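Local coordinates for protein glycosyltransferase Gtf1 (Streptococcus gordonii, PDB 5E9T) that is a GT-B-type glycosyltransferase that carries an extended beta-sheet domain and assembles with the stabilizing protein Gtf2, at residues I63-Y68 with R202-C207; V173-L178 with Y187-R192. The protein carries 1 engineered substitution. All blocks are in the same frame, centred on the assembly; numbering follows the deposited sequence.

Contact 1 (I63-Y68 with R202-C207); sequences IWLYNY and RYFLQC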
# COMPACT_ATOMS: atom_id res chain seq x y z
N ILE A 63 0.16 -26.56 14.56
CA ILE A 63 -0.40 -25.76 13.47
C ILE A 63 0.77 -25.08 12.78
O ILE A 63 1.41 -24.20 13.36
CB ILE A 63 -1.43 -24.74 13.96
CG1 ILE A 63 -2.70 -25.43 14.45
CG2 ILE A 63 -1.75 -23.73 12.86
CD1 ILE A 63 -3.79 -24.47 14.85
N TRP A 64 1.04 -25.47 11.54
CA TRP A 64 2.04 -24.80 10.72
C TRP A 64 1.32 -23.83 9.79
O TRP A 64 0.36 -24.22 9.10
CB TRP A 64 2.88 -25.79 9.92
CG TRP A 64 3.93 -25.10 9.12
CD1 TRP A 64 4.57 -23.94 9.44
CD2 TRP A 64 4.46 -25.50 7.85
NE1 TRP A 64 5.47 -23.60 8.46
CE2 TRP A 64 5.42 -24.54 7.47
CE3 TRP A 64 4.21 -26.59 7.00
CZ2 TRP A 64 6.14 -24.63 6.28
CZ3 TRP A 64 4.92 -26.67 5.81
CH2 TRP A 64 5.87 -25.70 5.47
N LEU A 65 1.78 -22.58 9.77
CA LEU A 65 1.09 -21.52 9.03
C LEU A 65 0.80 -21.94 7.59
O LEU A 65 -0.34 -21.84 7.13
CB LEU A 65 1.94 -20.25 9.04
CG LEU A 65 1.40 -19.17 8.10
CD1 LEU A 65 0.04 -18.74 8.58
CD2 LEU A 65 2.34 -17.98 8.02
N TYR A 66 1.82 -22.40 6.87
CA TYR A 66 1.65 -22.64 5.45
C TYR A 66 0.88 -23.92 5.16
O TYR A 66 0.23 -24.02 4.11
CB TYR A 66 3.02 -22.67 4.78
CG TYR A 66 3.76 -21.36 4.90
CD1 TYR A 66 3.52 -20.32 4.02
CD2 TYR A 66 4.70 -21.15 5.91
CE1 TYR A 66 4.19 -19.12 4.13
CE2 TYR A 66 5.38 -19.95 6.02
CZ TYR A 66 5.12 -18.94 5.12
OH TYR A 66 5.77 -17.73 5.20
N ASN A 67 0.94 -24.90 6.06
CA ASN A 67 0.14 -26.10 5.90
C ASN A 67 -1.31 -25.88 6.30
O ASN A 67 -2.21 -26.57 5.79
CB ASN A 67 0.74 -27.24 6.72
CG ASN A 67 -0.27 -28.33 7.03
OD1 ASN A 67 -0.91 -28.32 8.09
ND2 ASN A 67 -0.44 -29.27 6.11
N TYR A 68 -1.56 -24.91 7.19
CA TYR A 68 -2.91 -24.69 7.72
C TYR A 68 -3.94 -24.51 6.62
O TYR A 68 -5.06 -25.02 6.72
CB TYR A 68 -2.91 -23.48 8.65
CG TYR A 68 -4.28 -23.09 9.15
CD1 TYR A 68 -4.83 -23.68 10.27
CD2 TYR A 68 -5.03 -22.13 8.48
CE1 TYR A 68 -6.08 -23.33 10.73
CE2 TYR A 68 -6.29 -21.77 8.93
CZ TYR A 68 -6.81 -22.38 10.05
OH TYR A 68 -8.06 -22.02 10.50
N ARG A 202 -2.43 -12.33 9.11
CA ARG A 202 -3.73 -11.81 9.52
C ARG A 202 -4.85 -12.73 9.06
O ARG A 202 -5.66 -13.19 9.87
CB ARG A 202 -3.93 -10.40 8.96
CG ARG A 202 -5.29 -9.79 9.30
CD ARG A 202 -5.29 -8.30 9.04
NE ARG A 202 -5.10 -7.54 10.26
CZ ARG A 202 -4.55 -6.34 10.32
NH1 ARG A 202 -4.11 -5.75 9.21
NH2 ARG A 202 -4.42 -5.72 11.48
N TYR A 203 -4.89 -13.04 7.75
CA TYR A 203 -5.89 -13.96 7.23
C TYR A 203 -5.85 -15.29 7.95
O TYR A 203 -6.90 -15.90 8.21
CB TYR A 203 -5.68 -14.15 5.72
CG TYR A 203 -6.72 -15.01 5.05
CD1 TYR A 203 -8.04 -14.59 4.96
CD2 TYR A 203 -6.39 -16.24 4.49
CE1 TYR A 203 -9.00 -15.37 4.35
CE2 TYR A 203 -7.34 -17.02 3.87
CZ TYR A 203 -8.64 -16.59 3.80
OH TYR A 203 -9.59 -17.37 3.18
N PHE A 204 -4.65 -15.76 8.30
CA PHE A 204 -4.54 -16.98 9.09
C PHE A 204 -5.24 -16.83 10.44
O PHE A 204 -6.11 -17.64 10.79
CB PHE A 204 -3.07 -17.35 9.28
CG PHE A 204 -2.84 -18.34 10.39
CD1 PHE A 204 -3.32 -19.64 10.29
CD2 PHE A 204 -2.16 -17.97 11.54
CE1 PHE A 204 -3.11 -20.55 11.31
CE2 PHE A 204 -1.95 -18.87 12.56
CZ PHE A 204 -2.42 -20.16 12.45
N LEU A 205 -4.88 -15.80 11.20
CA LEU A 205 -5.49 -15.59 12.51
C LEU A 205 -6.99 -15.41 12.38
O LEU A 205 -7.76 -15.85 13.25
CB LEU A 205 -4.85 -14.38 13.20
CG LEU A 205 -3.40 -14.59 13.63
CD1 LEU A 205 -2.75 -13.26 14.01
CD2 LEU A 205 -3.31 -15.59 14.78
N GLN A 206 -7.44 -14.76 11.31
CA GLN A 206 -8.88 -14.63 11.07
C GLN A 206 -9.52 -15.99 10.82
O GLN A 206 -10.56 -16.31 11.40
CB GLN A 206 -9.13 -13.68 9.90
CG GLN A 206 -8.61 -12.26 10.16
CD GLN A 206 -8.99 -11.28 9.06
OE1 GLN A 206 -8.95 -11.61 7.88
NE2 GLN A 206 -9.36 -10.07 9.46
N CYS A 207 -8.89 -16.82 9.98
CA CYS A 207 -9.43 -18.15 9.71
C CYS A 207 -9.47 -19.01 10.97
O CYS A 207 -10.24 -19.98 11.01
CB CYS A 207 -8.61 -18.84 8.62
SG CYS A 207 -8.75 -18.07 6.99
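The Phe204 ring turns its edge to one face of the Tyr68 ring. The planes stand at 85°, and the centroids lie 4.9 Å apart, so this is a T-shaped (edge-to-face) pair. Phe204 CD1 and CE1 make the approach; CE1 sits off the centre of the tyrosine face, nearest Tyr68 CG, at 3.5 Å. At the edge of the Tyr68 ring, near its plane, Cys207 CB comes within 3.8 Å of Tyr68 CE2. Beyond it, Tyr68 OH gives a weak hydrogen bond of 3.0 Å to Cys207 O. The tyrosine thus meets the helix at two places about a turn apart, through a ring contact and a weak bond.

Two aliphatic groups meet Phe204 obliquely. Leu65 CD1 lies by Phe204 CB and CG at the root of the ring. Ile63 CG2 lies at the far end, 3.7 Å from Phe204 CZ. Phe204 gets there because its CG is anti to the backbone N (chi1 163°), which carries the ring across to the 63-68 segment. The phenyl ring also touches Ile38 of the adjacent strand 35-39, and Leu65 also packs on Val201 of the helix.

Here helix 197-208 lies against the outermost strand, 62-64, of the seven-stranded parallel sheet and the short helical turn that follows it. This is alpha/beta packing in a Rossmann-like domain, as expected of the GT-B fold.

Contact 2 (V173-L178 with Y187-R192); sequences VAYDML and YRFPDR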
# COMPACT_ATOMS: atom_id res chain seq x y z
N VAL A 173 -4.31 -27.60 -6.38
CA VAL A 173 -3.58 -26.45 -5.87
C VAL A 173 -4.37 -25.79 -4.75
O VAL A 173 -5.54 -25.43 -4.92
CB VAL A 173 -3.29 -25.45 -7.00
CG1 VAL A 173 -2.41 -24.32 -6.50
CG2 VAL A 173 -2.63 -26.16 -8.17
N ALA A 174 -3.74 -25.65 -3.58
CA ALA A 174 -4.34 -24.88 -2.49
C ALA A 174 -4.09 -23.39 -2.65
O ALA A 174 -5.01 -22.58 -2.47
CB ALA A 174 -3.81 -25.38 -1.15
N TYR A 175 -2.86 -23.00 -3.00
CA TYR A 175 -2.43 -21.62 -3.19
C TYR A 175 -0.96 -21.65 -3.55
O TYR A 175 -0.26 -22.62 -3.27
CB TYR A 175 -2.65 -20.75 -1.94
CG TYR A 175 -1.73 -21.11 -0.78
CD1 TYR A 175 -1.95 -22.25 -0.02
CD2 TYR A 175 -0.65 -20.30 -0.44
CE1 TYR A 175 -1.12 -22.58 1.03
CE2 TYR A 175 0.19 -20.62 0.62
CZ TYR A 175 -0.06 -21.77 1.35
OH TYR A 175 0.77 -22.10 2.40
N ASP A 176 -0.48 -20.56 -4.16
CA ASP A 176 0.93 -20.44 -4.48
C ASP A 176 1.41 -19.03 -4.15
O ASP A 176 0.61 -18.12 -3.92
CB ASP A 176 1.22 -20.79 -5.95
CG ASP A 176 0.57 -19.84 -6.93
OD1 ASP A 176 1.09 -18.71 -7.10
OD2 ASP A 176 -0.44 -20.22 -7.56
N MSE A 177 2.73 -18.87 -4.13
CA MSE A 177 3.35 -17.63 -3.71
C MSE A 177 4.53 -17.28 -4.61
O MSE A 177 5.19 -18.17 -5.13
CB MSE A 177 3.81 -17.73 -2.27
CG MSE A 177 4.59 -19.00 -2.01
SE MSE A 177 5.58 -18.93 -0.35
CE MSE A 177 4.23 -19.76 0.76
N LEU A 178 4.80 -15.99 -4.77
CA LEU A 178 5.87 -15.52 -5.64
C LEU A 178 7.08 -15.12 -4.80
O LEU A 178 6.95 -14.36 -3.84
CB LEU A 178 5.42 -14.32 -6.47
CG LEU A 178 4.36 -14.51 -7.53
CD1 LEU A 178 4.55 -13.47 -8.64
CD2 LEU A 178 4.34 -15.95 -8.08
N TYR A 187 0.97 -13.68 -2.43
CA TYR A 187 0.26 -14.93 -2.16
C TYR A 187 -1.02 -14.94 -2.99
O TYR A 187 -1.79 -13.97 -2.95
CB TYR A 187 -0.08 -15.09 -0.68
CG TYR A 187 1.10 -14.94 0.24
CD1 TYR A 187 2.07 -15.93 0.33
CD2 TYR A 187 1.24 -13.81 1.04
CE1 TYR A 187 3.15 -15.80 1.17
CE2 TYR A 187 2.33 -13.67 1.89
CZ TYR A 187 3.27 -14.67 1.95
OH TYR A 187 4.35 -14.54 2.78
N ARG A 188 -1.24 -16.02 -3.73
CA ARG A 188 -2.44 -16.14 -4.56
C ARG A 188 -3.28 -17.30 -4.05
O ARG A 188 -2.86 -18.46 -4.14
CB ARG A 188 -2.10 -16.34 -6.03
CG ARG A 188 -3.34 -16.40 -6.90
CD ARG A 188 -4.22 -15.18 -6.67
NE ARG A 188 -5.12 -14.91 -7.79
CZ ARG A 188 -6.44 -14.81 -7.68
NH1 ARG A 188 -7.02 -14.94 -6.49
NH2 ARG A 188 -7.18 -14.56 -8.75
N PHE A 189 -4.45 -16.99 -3.54
CA PHE A 189 -5.48 -17.97 -3.26
C PHE A 189 -6.52 -17.93 -4.37
O PHE A 189 -6.48 -17.07 -5.25
CB PHE A 189 -6.13 -17.68 -1.91
CG PHE A 189 -5.26 -18.02 -0.74
CD1 PHE A 189 -4.31 -17.11 -0.27
CD2 PHE A 189 -5.39 -19.23 -0.09
CE1 PHE A 189 -3.51 -17.43 0.81
CE2 PHE A 189 -4.59 -19.54 0.98
CZ PHE A 189 -3.65 -18.64 1.43
N PRO A 190 -7.49 -18.86 -4.37
CA PRO A 190 -8.58 -18.72 -5.35
C PRO A 190 -9.40 -17.46 -5.12
O PRO A 190 -9.64 -16.70 -6.06
CB PRO A 190 -9.40 -20.00 -5.14
CG PRO A 190 -8.44 -20.97 -4.54
CD PRO A 190 -7.53 -20.16 -3.68
N ASP A 191 -9.82 -17.23 -3.88
CA ASP A 191 -10.63 -16.08 -3.52
C ASP A 191 -9.85 -14.95 -2.86
O ASP A 191 -10.45 -13.95 -2.46
CB ASP A 191 -11.78 -16.52 -2.61
CG ASP A 191 -11.32 -17.44 -1.50
OD1 ASP A 191 -10.12 -17.78 -1.47
OD2 ASP A 191 -12.17 -17.84 -0.68
N ARG A 192 -8.53 -15.08 -2.71
CA ARG A 192 -7.72 -14.06 -2.05
C ARG A 192 -6.50 -13.71 -2.89
O ARG A 192 -6.09 -14.47 -3.77
CB ARG A 192 -7.25 -14.50 -0.66
CG ARG A 192 -8.36 -14.77 0.33
CD ARG A 192 -9.25 -13.56 0.49
NE ARG A 192 -10.61 -13.96 0.84
CZ ARG A 192 -11.14 -13.82 2.05
NH1 ARG A 192 -10.44 -13.27 3.03
NH2 ARG A 192 -12.39 -14.23 2.27
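Asp176 and Arg188 form an antiparallel hydrogen-bonded pair. Arg188 N gives a nearly linear bond to Asp176 O (2.8 Å), and Asp176 N gives a longer one to Arg188 O (3.2 Å). Met177 and Tyr187 follow as a non-hydrogen-bonded pair. Their side chains run alongside each other, with Met177 CB 3.6 Å from Tyr187 CD1; Met177 is a selenomethionine and poorly ordered.

Tyr175 and Phe189 also lie side by side and point the same way. Their ring planes are only 9° apart, but the rings are slid so far that they barely overlap. What sits over the phenylalanine face is Tyr175 CB, in a CH-pi contact 3.8 Å from the Phe189 ring centroid. In turn, Phe189 CZ lies over the rim of one Tyr175 face. With CG between the backbone N and the carbonyl carbon (chi1 69°), the Tyr175 ring runs alongside Phe189.

Beyond Arg188 the chain turns off the strand. Phe189 N and Arg188 NH1 reach Arg192 O from opposite faces of its carbonyl plane, at 3.0 and 2.9 Å, and together they tie down the turn. The guanidinium goes further: its NH2 forms a salt bridge with Glu118 of the Gtf2 chain, and Trp107 of that chain makes a cation-pi contact with it. On the other face of the hairpin, Tyr175 OH hydrogen-bonds to Tyr66 O and Tyr187 OH to Glu184 OE1, and Phe189 packs on Leu200. Ala174 and Tyr175 both sit opposite Phe166, a classic beta bulge in strand 173-180.

The whole is an antiparallel beta hairpin, strands 173-180 and 183-188, near one end of the ten-stranded antiparallel sheet, within the GtfA extended beta-sheet region and in contact with Gtf2.

From the N terminus, the chain lays down the first strands of the parallel sheet and reaches residues 63-68. It then leaves to build the antiparallel extended beta-sheet. Near the end of that sheet, contact 2 closes a short hairpin loop between 173-178 and 187-192. The chain next enters helix 197-208, where contact 1 closes the long loop back to 63-68. Contact 2 is therefore nested inside contact 1. Their centres are about 13 Å apart, and they touch directly: Tyr66 CD1 packs 3.4 Å from CE of the selenomethionine Met177. Together they join the base of the extended sheet to the parallel-sheet domain that carries it.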